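PDB 1IXK: methyltransferase from Pyrococcus horikoshii, which probably transfers a methyl group from S-adenosyl-L-methionine to the C5 position of cytidine in tRNA. Local coordinates for residues 102-114 with 297-311. Numbering follows the deposited sequence.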
loop_
_atom_site.group_PDB
_atom_site.type_symbol
_atom_site.label_atom_id
_atom_site.label_comp_id
_atom_site.label_asym_id
_atom_site.label_seq_id
_atom_site.Cartn_x
_atom_site.Cartn_y
_atom_site.Cartn_z
ATOM N N ILE A 102 14.724 0.155 0.456
ATOM C CA ILE A 102 14.173 1.021 -0.583
ATOM C C ILE A 102 12.779 0.579 -1.029
ATOM O O ILE A 102 12.576 -0.565 -1.419
ATOM C CB ILE A 102 15.083 1.051 -1.833
ATOM C CG1 ILE A 102 16.508 1.454 -1.443
ATOM C CG2 ILE A 102 14.518 2.026 -2.858
ATOM C CD1 ILE A 102 16.625 2.865 -0.904
ATOM N N GLN A 103 11.826 1.500 -0.966
ATOM C CA GLN A 103 10.455 1.230 -1.375
ATOM C C GLN A 103 9.735 2.555 -1.576
ATOM O O GLN A 103 10.164 3.593 -1.070
ATOM C CB GLN A 103 9.724 0.387 -0.318
ATOM C CG GLN A 103 9.579 1.054 1.039
ATOM C CD GLN A 103 8.862 0.173 2.053
ATOM O OE1 GLN A 103 9.057 0.320 3.253
ATOM N NE2 GLN A 103 8.022 -0.739 1.569
ATOM N N GLU A 104 8.636 2.517 -2.318
ATOM C CA GLU A 104 7.864 3.720 -2.592
ATOM C C GLU A 104 7.253 4.282 -1.317
ATOM O O GLU A 104 6.919 3.537 -0.396
ATOM C CB GLU A 104 6.756 3.404 -3.595
ATOM C CG GLU A 104 7.264 2.948 -4.948
ATOM C CD GLU A 104 6.138 2.530 -5.866
ATOM O OE1 GLU A 104 5.171 3.306 -6.005
ATOM O OE2 GLU A 104 6.218 1.427 -6.449
ATOM N N ALA A 105 7.100 5.599 -1.274
ATOM C CA ALA A 105 6.526 6.258 -0.109
ATOM C C ALA A 105 5.144 5.696 0.209
ATOM O O ALA A 105 4.845 5.378 1.357
ATOM C CB ALA A 105 6.433 7.760 -0.348
ATOM N N SER A 106 4.300 5.566 -0.809
ATOM C CA SER A 106 2.954 5.054 -0.591
ATOM C C SER A 106 2.937 3.667 0.045
ATOM O O SER A 106 2.073 3.375 0.874
ATOM C CB SER A 106 2.167 5.033 -1.912
ATOM O OG SER A 106 2.740 4.130 -2.843
ATOM N N SER A 107 3.890 2.814 -0.326
ATOM C CA SER A 107 3.938 1.463 0.219
ATOM C C SER A 107 4.257 1.437 1.720
ATOM O O SER A 107 4.102 0.409 2.368
ATOM C CB SER A 107 4.957 0.608 -0.555
ATOM O OG SER A 107 6.283 1.071 -0.352
HETATM N N MSE A 108 4.691 2.570 2.266
HETATM C CA MSE A 108 5.012 2.661 3.687
HETATM C C MSE A 108 3.762 2.909 4.534
HETATM O O MSE A 108 3.726 2.582 5.720
HETATM C CB MSE A 108 6.011 3.800 3.935
HETATM C CG MSE A 108 7.382 3.609 3.291
HETATM SE SE MSE A 108 8.540 4.971 3.689
HETATM C CE MSE A 108 9.698 4.818 2.330
ATOM N N TYR A 109 2.728 3.466 3.914
ATOM C CA TYR A 109 1.498 3.789 4.632
ATOM C C TYR A 109 0.746 2.600 5.253
ATOM O O TYR A 109 0.438 2.621 6.443
ATOM C CB TYR A 109 0.549 4.568 3.703
ATOM C CG TYR A 109 -0.487 5.431 4.409
ATOM C CD1 TYR A 109 -0.776 5.256 5.760
ATOM C CD2 TYR A 109 -1.200 6.404 3.707
ATOM C CE1 TYR A 109 -1.749 6.028 6.398
ATOM C CE2 TYR A 109 -2.177 7.180 4.336
ATOM C CZ TYR A 109 -2.444 6.982 5.679
ATOM O OH TYR A 109 -3.413 7.729 6.307
ATOM N N PRO A 110 0.452 1.547 4.464
ATOM C CA PRO A 110 -0.276 0.386 4.994
ATOM C C PRO A 110 0.258 -0.233 6.285
ATOM O O PRO A 110 -0.493 -0.394 7.253
ATOM C CB PRO A 110 -0.266 -0.595 3.816
ATOM C CG PRO A 110 -0.334 0.320 2.638
ATOM C CD PRO A 110 0.686 1.391 3.017
ATOM N N PRO A 111 1.554 -0.584 6.330
ATOM C CA PRO A 111 2.078 -1.181 7.563
ATOM C C PRO A 111 1.938 -0.256 8.770
ATOM O O PRO A 111 1.572 -0.693 9.862
ATOM C CB PRO A 111 3.552 -1.439 7.238
ATOM C CG PRO A 111 3.599 -1.498 5.754
ATOM C CD PRO A 111 2.610 -0.469 5.310
ATOM N N VAL A 112 2.252 1.019 8.572
ATOM C CA VAL A 112 2.176 1.995 9.653
ATOM C C VAL A 112 0.727 2.164 10.115
ATOM O O VAL A 112 0.452 2.215 11.314
ATOM C CB VAL A 112 2.752 3.360 9.206
ATOM C CG1 VAL A 112 2.606 4.384 10.322
ATOM C CG2 VAL A 112 4.228 3.200 8.835
ATOM N N ALA A 113 -0.196 2.243 9.166
ATOM C CA ALA A 113 -1.611 2.382 9.505
ATOM C C ALA A 113 -2.102 1.164 10.293
ATOM O O ALA A 113 -2.884 1.304 11.235
ATOM C CB ALA A 113 -2.451 2.556 8.231
ATOM N N LEU A 114 -1.647 -0.030 9.914
ATOM C CA LEU A 114 -2.066 -1.248 10.610
ATOM C C LEU A 114 -1.557 -1.217 12.047
ATOM O O LEU A 114 -2.189 -1.757 12.957
ATOM C CB LEU A 114 -1.542 -2.495 9.891
ATOM C CG LEU A 114 -2.072 -3.829 10.433
ATOM C CD1 LEU A 114 -3.602 -3.833 10.403
ATOM C CD2 LEU A 114 -1.525 -4.978 9.593
ATOM N N LEU A 297 -4.407 8.861 -2.084
ATOM C CA LEU A 297 -3.221 9.657 -2.359
ATOM C C LEU A 297 -3.254 9.852 -3.867
ATOM O O LEU A 297 -3.539 8.913 -4.616
ATOM C CB LEU A 297 -1.944 8.915 -1.956
ATOM C CG LEU A 297 -1.709 8.681 -0.463
ATOM C CD1 LEU A 297 -0.400 7.921 -0.273
ATOM C CD2 LEU A 297 -1.668 10.017 0.274
ATOM N N TYR A 298 -2.979 11.073 -4.307
ATOM C CA TYR A 298 -2.996 11.401 -5.728
ATOM C C TYR A 298 -1.618 11.834 -6.206
ATOM O O TYR A 298 -0.911 12.568 -5.515
ATOM C CB TYR A 298 -4.005 12.518 -5.979
ATOM C CG TYR A 298 -5.441 12.096 -5.787
ATOM C CD1 TYR A 298 -6.087 11.307 -6.740
ATOM C CD2 TYR A 298 -6.162 12.494 -4.659
ATOM C CE1 TYR A 298 -7.410 10.928 -6.582
ATOM C CE2 TYR A 298 -7.491 12.118 -4.489
ATOM C CZ TYR A 298 -8.110 11.338 -5.457
ATOM O OH TYR A 298 -9.430 10.982 -5.315
ATOM N N PRO A 299 -1.225 11.395 -7.408
ATOM C CA PRO A 299 0.083 11.745 -7.963
ATOM C C PRO A 299 0.285 13.234 -8.219
ATOM O O PRO A 299 1.417 13.688 -8.328
ATOM C CB PRO A 299 0.147 10.916 -9.244
ATOM C CG PRO A 299 -1.286 10.835 -9.658
ATOM C CD PRO A 299 -1.989 10.561 -8.352
ATOM N N ASP A 300 -0.801 13.995 -8.302
ATOM C CA ASP A 300 -0.674 15.424 -8.559
ATOM C C ASP A 300 -0.423 16.251 -7.301
ATOM O O ASP A 300 -0.066 17.425 -7.391
ATOM C CB ASP A 300 -1.910 15.948 -9.310
ATOM C CG ASP A 300 -3.178 15.909 -8.477
ATOM O OD1 ASP A 300 -3.302 15.023 -7.602
ATOM O OD2 ASP A 300 -4.063 16.760 -8.716
ATOM N N VAL A 301 -0.588 15.645 -6.129
ATOM C CA VAL A 301 -0.347 16.374 -4.891
ATOM C C VAL A 301 0.566 15.643 -3.904
ATOM O O VAL A 301 1.278 16.277 -3.133
ATOM C CB VAL A 301 -1.678 16.727 -4.162
ATOM C CG1 VAL A 301 -2.558 17.584 -5.057
ATOM C CG2 VAL A 301 -2.411 15.472 -3.777
ATOM N N HIS A 302 0.562 14.314 -3.934
ATOM C CA HIS A 302 1.374 13.554 -2.987
ATOM C C HIS A 302 2.654 12.940 -3.541
ATOM O O HIS A 302 3.395 12.286 -2.803
ATOM C CB HIS A 302 0.534 12.449 -2.346
ATOM C CG HIS A 302 -0.726 12.944 -1.706
ATOM N ND1 HIS A 302 -1.955 12.855 -2.319
ATOM C CD2 HIS A 302 -0.939 13.549 -0.513
ATOM C CE1 HIS A 302 -2.877 13.383 -1.529
ATOM N NE2 HIS A 302 -2.286 13.810 -0.429
ATOM N N GLU A 303 2.909 13.136 -4.830
ATOM C CA GLU A 303 4.111 12.588 -5.453
ATOM C C GLU A 303 4.228 11.078 -5.258
ATOM O O GLU A 303 5.312 10.558 -5.007
ATOM C CB GLU A 303 5.359 13.273 -4.891
ATOM C CG GLU A 303 5.409 14.772 -5.147
ATOM C CD GLU A 303 6.753 15.388 -4.791
ATOM O OE1 GLU A 303 6.903 16.616 -4.966
ATOM O OE2 GLU A 303 7.658 14.648 -4.344
ATOM N N THR A 304 3.102 10.382 -5.367
ATOM C CA THR A 304 3.063 8.930 -5.225
ATOM C C THR A 304 2.182 8.438 -6.361
ATOM O O THR A 304 1.681 9.237 -7.145
ATOM C CB THR A 304 2.391 8.498 -3.900
ATOM O OG1 THR A 304 1.020 8.917 -3.908
ATOM C CG2 THR A 304 3.093 9.122 -2.702
ATOM N N SER A 305 1.994 7.128 -6.455
ATOM C CA SER A 305 1.122 6.579 -7.485
ATOM C C SER A 305 -0.284 6.796 -6.931
ATOM O O SER A 305 -0.431 7.216 -5.787
ATOM C CB SER A 305 1.362 5.076 -7.651
ATOM O OG SER A 305 2.724 4.787 -7.915
ATOM N N GLY A 306 -1.309 6.528 -7.734
ATOM C CA GLY A 306 -2.669 6.661 -7.235
ATOM C C GLY A 306 -2.744 5.626 -6.128
ATOM O O GLY A 306 -2.329 4.490 -6.331
ATOM N N PHE A 307 -3.282 5.997 -4.971
ATOM C CA PHE A 307 -3.318 5.088 -3.827
ATOM C C PHE A 307 -4.638 5.195 -3.049
ATOM O O PHE A 307 -5.252 6.254 -3.006
ATOM C CB PHE A 307 -2.133 5.461 -2.924
ATOM C CG PHE A 307 -1.968 4.599 -1.713
ATOM C CD1 PHE A 307 -1.346 3.359 -1.800
ATOM C CD2 PHE A 307 -2.393 5.052 -0.466
ATOM C CE1 PHE A 307 -1.135 2.584 -0.658
ATOM C CE2 PHE A 307 -2.189 4.289 0.676
ATOM C CZ PHE A 307 -1.560 3.050 0.580
ATOM N N PHE A 308 -5.060 4.090 -2.443
ATOM C CA PHE A 308 -6.295 4.049 -1.654
ATOM C C PHE A 308 -6.025 3.194 -0.432
ATOM O O PHE A 308 -5.396 2.140 -0.533
ATOM C CB PHE A 308 -7.432 3.403 -2.456
ATOM C CG PHE A 308 -8.691 3.181 -1.662
ATOM C CD1 PHE A 308 -9.588 4.225 -1.443
ATOM C CD2 PHE A 308 -8.988 1.919 -1.138
ATOM C CE1 PHE A 308 -10.766 4.018 -0.718
ATOM C CE2 PHE A 308 -10.165 1.703 -0.408
ATOM C CZ PHE A 308 -11.054 2.759 -0.201
ATOM N N ILE A 309 -6.504 3.634 0.724
ATOM C CA ILE A 309 -6.295 2.864 1.935
ATOM C C ILE A 309 -7.462 3.022 2.896
ATOM O O ILE A 309 -7.995 4.118 3.053
ATOM C CB ILE A 309 -4.993 3.294 2.663
ATOM C CG1 ILE A 309 -4.803 2.439 3.922
ATOM C CG2 ILE A 309 -5.058 4.776 3.020
ATOM C CD1 ILE A 309 -3.458 2.651 4.622
ATOM N N ALA A 310 -7.843 1.921 3.536
ATOM C CA ALA A 310 -8.936 1.928 4.503
ATOM C C ALA A 310 -8.554 1.079 5.704
ATOM O O ALA A 310 -7.935 0.022 5.557
ATOM C CB ALA A 310 -10.210 1.389 3.872
ATOM N N LYS A 311 -8.924 1.540 6.896
ATOM C CA LYS A 311 -8.618 0.809 8.119
ATOM C C LYS A 311 -9.924 0.255 8.673
ATOM O O LYS A 311 -10.818 1.004 9.076
ATOM C CB LYS A 311 -7.948 1.738 9.132
ATOM C CG LYS A 311 -7.481 1.039 10.390
ATOM C CD LYS A 311 -6.520 1.937 11.157
ATOM C CE LYS A 311 -6.053 1.279 12.435
ATOM N NZ LYS A 311 -4.861 1.986 12.993
HETATM O O HOH W 1 -4.203 -0.574 14.496
#
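Phe307 pushes its ring in among Ser106, Tyr109 and Pro110 of helix 105-114. Pro110 CG meets the ring at its edge, 3.6 Å from Phe307 CZ, while Ser106 CB lies against Phe307 CD1 and Tyr109 CD2 comes obliquely to Phe307 CE2. Two residues along the strand, Ile309 has CG1 anti to the backbone N (chi1 -179°), which brings CD1 against the helix, over one face of the Tyr109 ring in a CH-pi contact and 3.7 Å from Ala113 CB. Leu297 CD1 reaches the edge of the same tyrosine ring. Polar contacts mark the two ends: a weak bond from Ser305 OG to Glu104 OE1, and a short one from the extended Lys311, whose NZ lies 2.7 Å from Ala113 O with a C=O...NZ angle of 168°. A water joins Lys311 NZ to Leu114 O. Outside this shell, Tyr109 stacks on Trp75 and its OH bonds to Tyr274 O. Through Phe307 and Ile309 the helix packs on the sheet of the Rossmann-like methyltransferase domain, the axes of helix 105-114 and strand 307-311 lying 4° apart. Cutting Phe307 back to an alanine is likely to leave a gap between Ser106, Tyr109 and Pro110, close to the predicted nucleophile Cys247. The chemistry is thus that of an apolar helix-sheet interface, at whose end the lysine ammonium probably balances the partial negative charge of the helix C-terminus.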